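Local coordinates for uncharacterized protein (Leptospirillum rubarum, PDB 3OMD), which is of unknown function but belongs to the DUF5069 family and folds as a single, mainly helical chain without strands, at residues A[34-39]-A[64-69]; A[27-32]-A[53-58]. One frame throughout, in Å; residues are numbered along the deposited sequence.

Contact 1. Residues A[34-39]-A[64-69]; sequences RAHVAG and KFAEAV
R34 sets its CG anti to the carbonyl carbon (chi1 -64°) and keeps its chain extended from CG to NE, which carries the guanidinium over to the last residue of segment 64-69, V69. There NH1 gives a hydrogen bond to V69 O, 2.8 Å long but bent, with an N-H...O angle of 135°. The donor stands well above the carbonyl plane. V69 also lies over one face of the same guanidinium, its CB 3.7 Å from R34 NH1, so a single residue offers the arginine both a polar acceptor and an apolar cover. Arginine suits this place because its several N-H groups can be shared: NH1 also bonds Y2 OH, and NH2 bonds R72 O. Were R34 replaced by an alanine, V69 O would probably lose its arginine donor and V69 CB the flat group that lies against it.

One turn on, V37 has CG1 anti to the backbone N, which leaves CG2 to rest 3.6 Å from A66 O. The small side chain of A66 is consistent with the CA atoms of V37 and A66 lying 6.8 Å apart, and its CB also meets H36 CD2 at 3.9 Å; the imidazole stacks on Y46 as well. Helix 26-38 ends just beyond, in a Schellman motif at G39. The short helical segments cross at -87° with axes 9.3 Å apart, a near-orthogonal helix-helix packing in an all-helical domain.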
ATOM      1  N   ARG A  34      -1.661  -5.259  -9.805  1.00 13.80           N
ATOM      2  CA  ARG A  34      -1.154  -6.186 -10.823  1.00 15.33           C
ATOM      3  C   ARG A  34      -1.361  -7.635 -10.431  1.00 15.92           C
ATOM      4  O   ARG A  34      -1.752  -8.459 -11.293  1.00 17.32           O
ATOM      5  CB  ARG A  34       0.309  -5.896 -11.123  1.00 16.21           C
ATOM      6  CG  ARG A  34       0.510  -4.499 -11.747  1.00 16.08           C
ATOM      7  CD  ARG A  34       1.952  -4.299 -12.297  1.00 17.14           C
ATOM      8  NE  ARG A  34       2.319  -2.908 -12.539  1.00 19.78           N
ATOM      9  CZ  ARG A  34       1.840  -2.114 -13.497  1.00 21.47           C
ATOM     10  NH1 ARG A  34       0.982  -2.557 -14.427  1.00 24.12           N
ATOM     11  NH2 ARG A  34       2.260  -0.849 -13.522  1.00 22.30           N
ATOM     12  N   ALA A  35      -1.106  -7.957  -9.160  1.00 16.28           N
ATOM     13  CA  ALA A  35      -1.346  -9.325  -8.702  1.00 15.97           C
ATOM     14  C   ALA A  35      -2.849  -9.675  -8.716  1.00 17.11           C
ATOM     15  O   ALA A  35      -3.232 -10.818  -9.042  1.00 17.48           O
ATOM     16  CB  ALA A  35      -0.745  -9.497  -7.314  1.00 16.83           C
ATOM     17  N   HIS A  36      -3.687  -8.705  -8.367  1.00 16.18           N
ATOM     18  CA  HIS A  36      -5.126  -8.900  -8.431  1.00 17.51           C
ATOM     19  C   HIS A  36      -5.607  -9.268  -9.847  1.00 18.76           C
ATOM     20  O   HIS A  36      -6.372 -10.247 -10.000  1.00 21.06           O
ATOM     21  CB  HIS A  36      -5.782  -7.631  -7.935  1.00 17.02           C
ATOM     22  CG  HIS A  36      -7.240  -7.545  -8.239  1.00 19.57           C
ATOM     23  ND1 HIS A  36      -8.188  -8.239  -7.521  1.00 21.06           N
ATOM     24  CD2 HIS A  36      -7.916  -6.809  -9.156  1.00 21.30           C
ATOM     25  CE1 HIS A  36      -9.389  -7.940  -7.988  1.00 21.59           C
ATOM     26  NE2 HIS A  36      -9.254  -7.068  -8.971  1.00 25.42           N
ATOM     27  N   VAL A  37      -5.150  -8.511 -10.855  1.00 19.38           N
ATOM     28  CA  VAL A  37      -5.486  -8.782 -12.279  1.00 22.61           C
ATOM     29  C   VAL A  37      -5.024 -10.201 -12.619  1.00 23.75           C
ATOM     30  O   VAL A  37      -5.758 -10.978 -13.263  1.00 25.37           O
ATOM     31  CB  VAL A  37      -4.806  -7.718 -13.240  1.00 22.47           C
ATOM     32  CG1 VAL A  37      -4.858  -8.171 -14.735  1.00 27.10           C
ATOM     33  CG2 VAL A  37      -5.538  -6.348 -13.027  1.00 24.66           C
ATOM     34  N   ALA A  38      -3.813 -10.530 -12.181  1.00 23.53           N
ATOM     35  CA  ALA A  38      -3.185 -11.835 -12.462  1.00 24.49           C
ATOM     36  C   ALA A  38      -3.807 -13.027 -11.711  1.00 25.29           C
ATOM     37  O   ALA A  38      -3.608 -14.175 -12.115  1.00 27.36           O
ATOM     38  CB  ALA A  38      -1.654 -11.763 -12.168  1.00 23.21           C
ATOM     39  N   GLY A  39      -4.502 -12.779 -10.592  1.00 25.06           N
ATOM     40  CA  GLY A  39      -4.939 -13.886  -9.711  1.00 25.40           C
ATOM     41  C   GLY A  39      -3.849 -14.499  -8.855  1.00 24.58           C
ATOM     42  O   GLY A  39      -3.937 -15.691  -8.484  1.00 26.49           O
ATOM     43  N   LYS A  64     -11.487   0.608 -11.579  1.00 17.85           N
ATOM     44  CA  LYS A  64     -10.851   1.416 -12.647  1.00 17.26           C
ATOM     45  C   LYS A  64      -9.348   1.485 -12.498  1.00 16.52           C
ATOM     46  O   LYS A  64      -8.635   1.432 -13.519  1.00 16.86           O
ATOM     47  CB  LYS A  64     -11.461   2.810 -12.692  1.00 18.15           C
ATOM     48  CG  LYS A  64     -12.952   2.792 -13.016  1.00 21.57           C
ATOM     49  CD  LYS A  64     -13.510   4.173 -13.125  1.00 26.97           C
ATOM     50  CE  LYS A  64     -14.993   4.084 -13.502  1.00 33.50           C
ATOM     51  NZ  LYS A  64     -15.588   5.443 -13.678  1.00 38.62           N
ATOM     52  N   PHE A  65      -8.850   1.564 -11.263  1.00 15.26           N
ATOM     53  CA  PHE A  65      -7.402   1.555 -11.046  1.00 14.47           C
ATOM     54  C   PHE A  65      -6.764   0.247 -11.498  1.00 15.18           C
ATOM     55  O   PHE A  65      -5.737   0.283 -12.203  1.00 15.32           O
ATOM     56  CB  PHE A  65      -7.144   1.847  -9.567  1.00 14.59           C
ATOM     57  CG  PHE A  65      -5.685   1.911  -9.197  1.00 13.36           C
ATOM     58  CD1 PHE A  65      -4.994   3.108  -9.261  1.00 16.79           C
ATOM     59  CD2 PHE A  65      -5.020   0.778  -8.755  1.00 13.95           C
ATOM     60  CE1 PHE A  65      -3.657   3.173  -8.882  1.00 17.27           C
ATOM     61  CE2 PHE A  65      -3.670   0.826  -8.404  1.00 12.84           C
ATOM     62  CZ  PHE A  65      -2.981   2.031  -8.466  1.00 15.01           C
ATOM     63  N   ALA A  66      -7.388  -0.894 -11.165  1.00 15.30           N
ATOM     64  CA  ALA A  66      -6.831  -2.174 -11.575  1.00 16.92           C
ATOM     65  C   ALA A  66      -6.842  -2.278 -13.095  1.00 18.33           C
ATOM     66  O   ALA A  66      -5.897  -2.802 -13.669  1.00 20.04           O
ATOM     67  CB  ALA A  66      -7.600  -3.364 -10.920  1.00 17.66           C
ATOM     68  N   GLU A  67      -7.909  -1.817 -13.741  1.00 18.54           N
ATOM     69  CA  GLU A  67      -7.942  -1.833 -15.210  1.00 19.34           C
ATOM     70  C   GLU A  67      -6.875  -0.926 -15.813  1.00 18.20           C
ATOM     71  O   GLU A  67      -6.210  -1.288 -16.800  1.00 20.24           O
ATOM     72  CB  GLU A  67      -9.317  -1.404 -15.731  1.00 20.42           C
ATOM     73  CG  GLU A  67      -9.430  -1.457 -17.293  1.00 26.07           C
ATOM     74  CD  GLU A  67      -9.252  -2.864 -17.881  1.00 32.18           C
ATOM     75  OE1 GLU A  67      -9.569  -3.850 -17.157  1.00 34.59           O
ATOM     76  OE2 GLU A  67      -8.785  -2.983 -19.055  1.00 35.18           O
ATOM     77  N   ALA A  68      -6.667   0.231 -15.185  1.00 17.91           N
ATOM     78  CA  ALA A  68      -5.723   1.196 -15.715  1.00 18.37           C
ATOM     79  C   ALA A  68      -4.293   0.678 -15.700  1.00 18.34           C
ATOM     80  O   ALA A  68      -3.518   0.972 -16.636  1.00 18.24           O
ATOM     81  CB  ALA A  68      -5.797   2.516 -14.932  1.00 17.56           C
ATOM     82  N   VAL A  69      -3.926  -0.106 -14.689  1.00 18.68           N
ATOM     83  CA  VAL A  69      -2.555  -0.575 -14.613  1.00 20.95           C
ATOM     84  C   VAL A  69      -2.227  -1.582 -15.719  1.00 21.14           C
ATOM     85  O   VAL A  69      -1.060  -1.686 -16.098  1.00 22.06           O
ATOM     86  CB  VAL A  69      -2.161  -1.124 -13.219  1.00 21.82           C
ATOM     87  CG1 VAL A  69      -2.409  -0.100 -12.139  1.00 23.24           C
ATOM     88  CG2 VAL A  69      -2.815  -2.450 -12.945  1.00 23.66           C
TER

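Contact 2. Residues A[27-32]-A[53-58]; sequences KRVIDK and AFFSFF
V29 presses both its methyl groups against two neighbouring phenylalanines, CG1 against the ring of F54 and CG2 against that of F55. CG1 sits 4.0 Å from F54 CE2 and equally near CD2, approaching the ring obliquely. CG2 comes closer to the other phenylalanine, 3.6 Å from F55 CZ, so the far end of that ring does the touching. With chi1 at 77°, V29 places CG1 between its backbone N and carbonyl carbon and CG2 anti to the N, a setting that splits the two methyls between the rings.

This is an apolar patch of a helix-helix interface in the interior of an all-helical domain, where segments 27-32 and 53-58 meet through side chains. The nearest CA atoms, those of V29 and F54, are 8.8 Å apart, a distance that aromatic side chains can span. Valine suits the other side because its branching at CB offers two methyls close to the backbone. F54 points its CB toward V29, whereas F55 starts off to one side and reaches the valine with its ring.

The F54 ring is also packed on the side opposite V29 CG1: F58 CD2 lies 3.6 Å above the ring plane of F54, offset toward the rim, and M23 touches both these phenylalanines. K32 NZ adds a salt bridge to D51 on the same helix 50-58, while R28 pairs with E141.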
ATOM      1  N   LYS A  27       2.901   2.950  -4.793  1.00 11.29           N
ATOM      2  CA  LYS A  27       3.684   1.833  -5.397  1.00 11.43           C
ATOM      3  C   LYS A  27       3.131   0.482  -4.930  1.00 11.62           C
ATOM      4  O   LYS A  27       3.035  -0.455  -5.723  1.00 12.45           O
ATOM      5  CB  LYS A  27       5.158   1.943  -5.006  1.00 11.86           C
ATOM      6  CG  LYS A  27       5.898   3.066  -5.768  1.00 12.35           C
ATOM      7  CD  LYS A  27       7.385   2.973  -5.474  1.00 13.47           C
ATOM      8  CE  LYS A  27       8.146   4.049  -6.240  1.00 14.78           C
ATOM      9  NZ  LYS A  27       9.638   3.914  -6.024  1.00 17.06           N
ATOM     10  N   ARG A  28       2.843   0.381  -3.620  1.00 10.79           N
ATOM     11  CA  ARG A  28       2.394  -0.870  -3.037  1.00 10.62           C
ATOM     12  C   ARG A  28       1.076  -1.328  -3.686  1.00 11.33           C
ATOM     13  O   ARG A  28       0.904  -2.512  -4.020  1.00 12.29           O
ATOM     14  CB  ARG A  28       2.195  -0.664  -1.528  1.00 11.43           C
ATOM     15  CG  ARG A  28       1.786  -1.955  -0.780  1.00 12.45           C
ATOM     16  CD  ARG A  28       1.868  -1.691   0.696  1.00 11.86           C
ATOM     17  NE  ARG A  28       1.665  -2.918   1.471  1.00 11.89           N
ATOM     18  CZ  ARG A  28       2.624  -3.802   1.738  1.00 12.16           C
ATOM     19  NH1 ARG A  28       3.878  -3.584   1.347  1.00 12.20           N
ATOM     20  NH2 ARG A  28       2.325  -4.898   2.447  1.00 12.49           N
ATOM     21  N   VAL A  29       0.137  -0.399  -3.843  1.00 10.68           N
ATOM     22  CA  VAL A  29      -1.140  -0.777  -4.437  1.00 11.64           C
ATOM     23  C   VAL A  29      -1.067  -0.977  -5.944  1.00 11.83           C
ATOM     24  O   VAL A  29      -1.874  -1.744  -6.475  1.00 12.55           O
ATOM     25  CB  VAL A  29      -2.272   0.196  -3.987  1.00 10.77           C
ATOM     26  CG1 VAL A  29      -2.218   1.548  -4.723  1.00 11.79           C
ATOM     27  CG2 VAL A  29      -3.625  -0.454  -4.170  1.00 13.15           C
ATOM     28  N   ILE A  30      -0.155  -0.284  -6.635  1.00 11.37           N
ATOM     29  CA  ILE A  30       0.143  -0.712  -8.017  1.00 12.02           C
ATOM     30  C   ILE A  30       0.488  -2.201  -8.060  1.00 12.37           C
ATOM     31  O   ILE A  30      -0.056  -2.966  -8.872  1.00 12.83           O
ATOM     32  CB  ILE A  30       1.257   0.158  -8.626  1.00 12.05           C
ATOM     33  CG1 ILE A  30       0.704   1.576  -8.891  1.00 12.16           C
ATOM     34  CG2 ILE A  30       1.814  -0.463  -9.953  1.00 14.24           C
ATOM     35  CD1 ILE A  30       1.883   2.590  -9.204  1.00 13.64           C
ATOM     36  N   ASP A  31       1.388  -2.609  -7.172  1.00 12.76           N
ATOM     37  CA  ASP A  31       1.835  -4.007  -7.187  1.00 12.97           C
ATOM     38  C   ASP A  31       0.685  -4.944  -6.868  1.00 13.16           C
ATOM     39  O   ASP A  31       0.529  -5.982  -7.508  1.00 13.22           O
ATOM     40  CB  ASP A  31       2.948  -4.202  -6.168  1.00 13.04           C
ATOM     41  CG  ASP A  31       4.233  -3.489  -6.551  1.00 14.25           C
ATOM     42  OD1 ASP A  31       4.399  -3.046  -7.719  1.00 16.18           O
ATOM     43  OD2 ASP A  31       5.121  -3.341  -5.666  1.00 15.23           O
ATOM     44  N   LYS A  32      -0.116  -4.567  -5.876  1.00 12.54           N
ATOM     45  CA  LYS A  32      -1.252  -5.417  -5.494  1.00 11.96           C
ATOM     46  C   LYS A  32      -2.294  -5.460  -6.616  1.00 12.47           C
ATOM     47  O   LYS A  32      -2.892  -6.523  -6.851  1.00 13.64           O
ATOM     48  CB  LYS A  32      -1.915  -4.916  -4.194  1.00 11.72           C
ATOM     49  CG  LYS A  32      -0.967  -5.116  -2.973  1.00 12.82           C
ATOM     50  CD  LYS A  32      -1.450  -4.415  -1.694  1.00 15.19           C
ATOM     51  CE  LYS A  32      -2.748  -4.989  -1.283  1.00 14.38           C
ATOM     52  NZ  LYS A  32      -3.313  -4.167  -0.110  1.00 13.47           N
ATOM     53  N   ALA A  53      -8.569   3.001   2.110  1.00 14.69           N
ATOM     54  CA  ALA A  53      -8.237   4.329   2.645  1.00 15.28           C
ATOM     55  C   ALA A  53      -7.524   5.189   1.595  1.00 14.96           C
ATOM     56  O   ALA A  53      -7.837   6.354   1.422  1.00 15.64           O
ATOM     57  CB  ALA A  53      -7.407   4.218   3.947  1.00 16.97           C
ATOM     58  N   PHE A  54      -6.603   4.590   0.848  1.00 13.72           N
ATOM     59  CA  PHE A  54      -5.881   5.310  -0.203  1.00 13.11           C
ATOM     60  C   PHE A  54      -6.856   5.689  -1.335  1.00 13.24           C
ATOM     61  O   PHE A  54      -6.931   6.866  -1.769  1.00 13.29           O
ATOM     62  CB  PHE A  54      -4.763   4.411  -0.758  1.00 14.62           C
ATOM     63  CG  PHE A  54      -4.065   4.998  -1.944  1.00 12.28           C
ATOM     64  CD1 PHE A  54      -3.038   5.923  -1.770  1.00 12.45           C
ATOM     65  CD2 PHE A  54      -4.401   4.594  -3.232  1.00 13.63           C
ATOM     66  CE1 PHE A  54      -2.395   6.489  -2.860  1.00 12.93           C
ATOM     67  CE2 PHE A  54      -3.770   5.179  -4.328  1.00 15.00           C
ATOM     68  CZ  PHE A  54      -2.777   6.127  -4.140  1.00 14.19           C
ATOM     69  N   PHE A  55      -7.603   4.697  -1.838  1.00 12.55           N
ATOM     70  CA  PHE A  55      -8.554   5.020  -2.901  1.00 13.08           C
ATOM     71  C   PHE A  55      -9.595   6.065  -2.477  1.00 14.39           C
ATOM     72  O   PHE A  55      -9.939   6.976  -3.249  1.00 16.00           O
ATOM     73  CB  PHE A  55      -9.278   3.730  -3.358  1.00 13.70           C
ATOM     74  CG  PHE A  55      -8.348   2.729  -4.056  1.00 13.10           C
ATOM     75  CD1 PHE A  55      -7.398   3.159  -4.973  1.00 14.14           C
ATOM     76  CD2 PHE A  55      -8.495   1.349  -3.826  1.00 13.11           C
ATOM     77  CE1 PHE A  55      -6.571   2.217  -5.674  1.00 13.95           C
ATOM     78  CE2 PHE A  55      -7.673   0.417  -4.506  1.00 13.57           C
ATOM     79  CZ  PHE A  55      -6.721   0.837  -5.429  1.00 13.53           C
ATOM     80  N   SER A  56     -10.098   5.942  -1.254  0.50 14.07           N
ATOM     81  CA  SER A  56     -11.095   6.902  -0.766  0.50 14.39           C
ATOM     82  C   SER A  56     -10.496   8.305  -0.721  0.50 14.29           C
ATOM     83  O   SER A  56     -11.093   9.266  -1.214  0.50 14.98           O
ATOM     84  CB  SER A  56     -11.619   6.510   0.628  0.50 14.71           C
ATOM     85  OG  SER A  56     -12.577   7.454   1.080  0.50 16.21           O
ATOM     86  N   PHE A  57      -9.283   8.410  -0.185  1.00 13.47           N
ATOM     87  CA  PHE A  57      -8.668   9.729   0.022  1.00 13.16           C
ATOM     88  C   PHE A  57      -8.548  10.484  -1.298  1.00 13.89           C
ATOM     89  O   PHE A  57      -8.862  11.685  -1.378  1.00 14.24           O
ATOM     90  CB  PHE A  57      -7.295   9.572   0.668  1.00 12.89           C
ATOM     91  CG  PHE A  57      -6.696  10.892   1.092  1.00 12.82           C
ATOM     92  CD1 PHE A  57      -6.840  11.340   2.396  1.00 14.93           C
ATOM     93  CD2 PHE A  57      -6.003  11.693   0.166  1.00 13.80           C
ATOM     94  CE1 PHE A  57      -6.292  12.607   2.774  1.00 14.17           C
ATOM     95  CE2 PHE A  57      -5.437  12.916   0.520  1.00 13.97           C
ATOM     96  CZ  PHE A  57      -5.613  13.389   1.842  1.00 14.99           C
ATOM     97  N   PHE A  58      -8.160   9.754  -2.347  1.00 13.43           N
ATOM     98  CA  PHE A  58      -7.873  10.388  -3.638  1.00 14.10           C
ATOM     99  C   PHE A  58      -9.033  10.337  -4.606  1.00 14.35           C
ATOM    100  O   PHE A  58      -8.958  10.908  -5.688  1.00 16.10           O
ATOM    101  CB  PHE A  58      -6.553   9.832  -4.238  1.00 13.52           C
ATOM    102  CG  PHE A  58      -5.350  10.219  -3.424  1.00 12.87           C
ATOM    103  CD1 PHE A  58      -4.891  11.541  -3.424  1.00 13.06           C
ATOM    104  CD2 PHE A  58      -4.713   9.289  -2.625  1.00 12.45           C
ATOM    105  CE1 PHE A  58      -3.803  11.935  -2.632  1.00 13.10           C
ATOM    106  CE2 PHE A  58      -3.602   9.680  -1.835  1.00 12.37           C
ATOM    107  CZ  PHE A  58      -3.175  10.995  -1.840  1.00 12.81           C
TER

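In the fold
Both contacts use helix 26-38: contact 2 its N-terminal half, contact 1 its C-terminal end. Their partners, helices 50-58 and 62-69, follow each other in the chain, so one helix is gripped by two successive ones. Contact 2 lies about 6 Å from the chain's centre, measured from its own centre; its three touching side chains are all apolar and buried, with the K32-D51 salt bridge linking the same helices. Contact 1, about 14 Å out, mixes buried residues with the exposed H36 and adds an arginine-to-carbonyl bond to its apolar touches. F65 joins the two: its ring meets that of F55, with F65 CG 3.6 Å from F55 CE1, and also packs on V29 and I30.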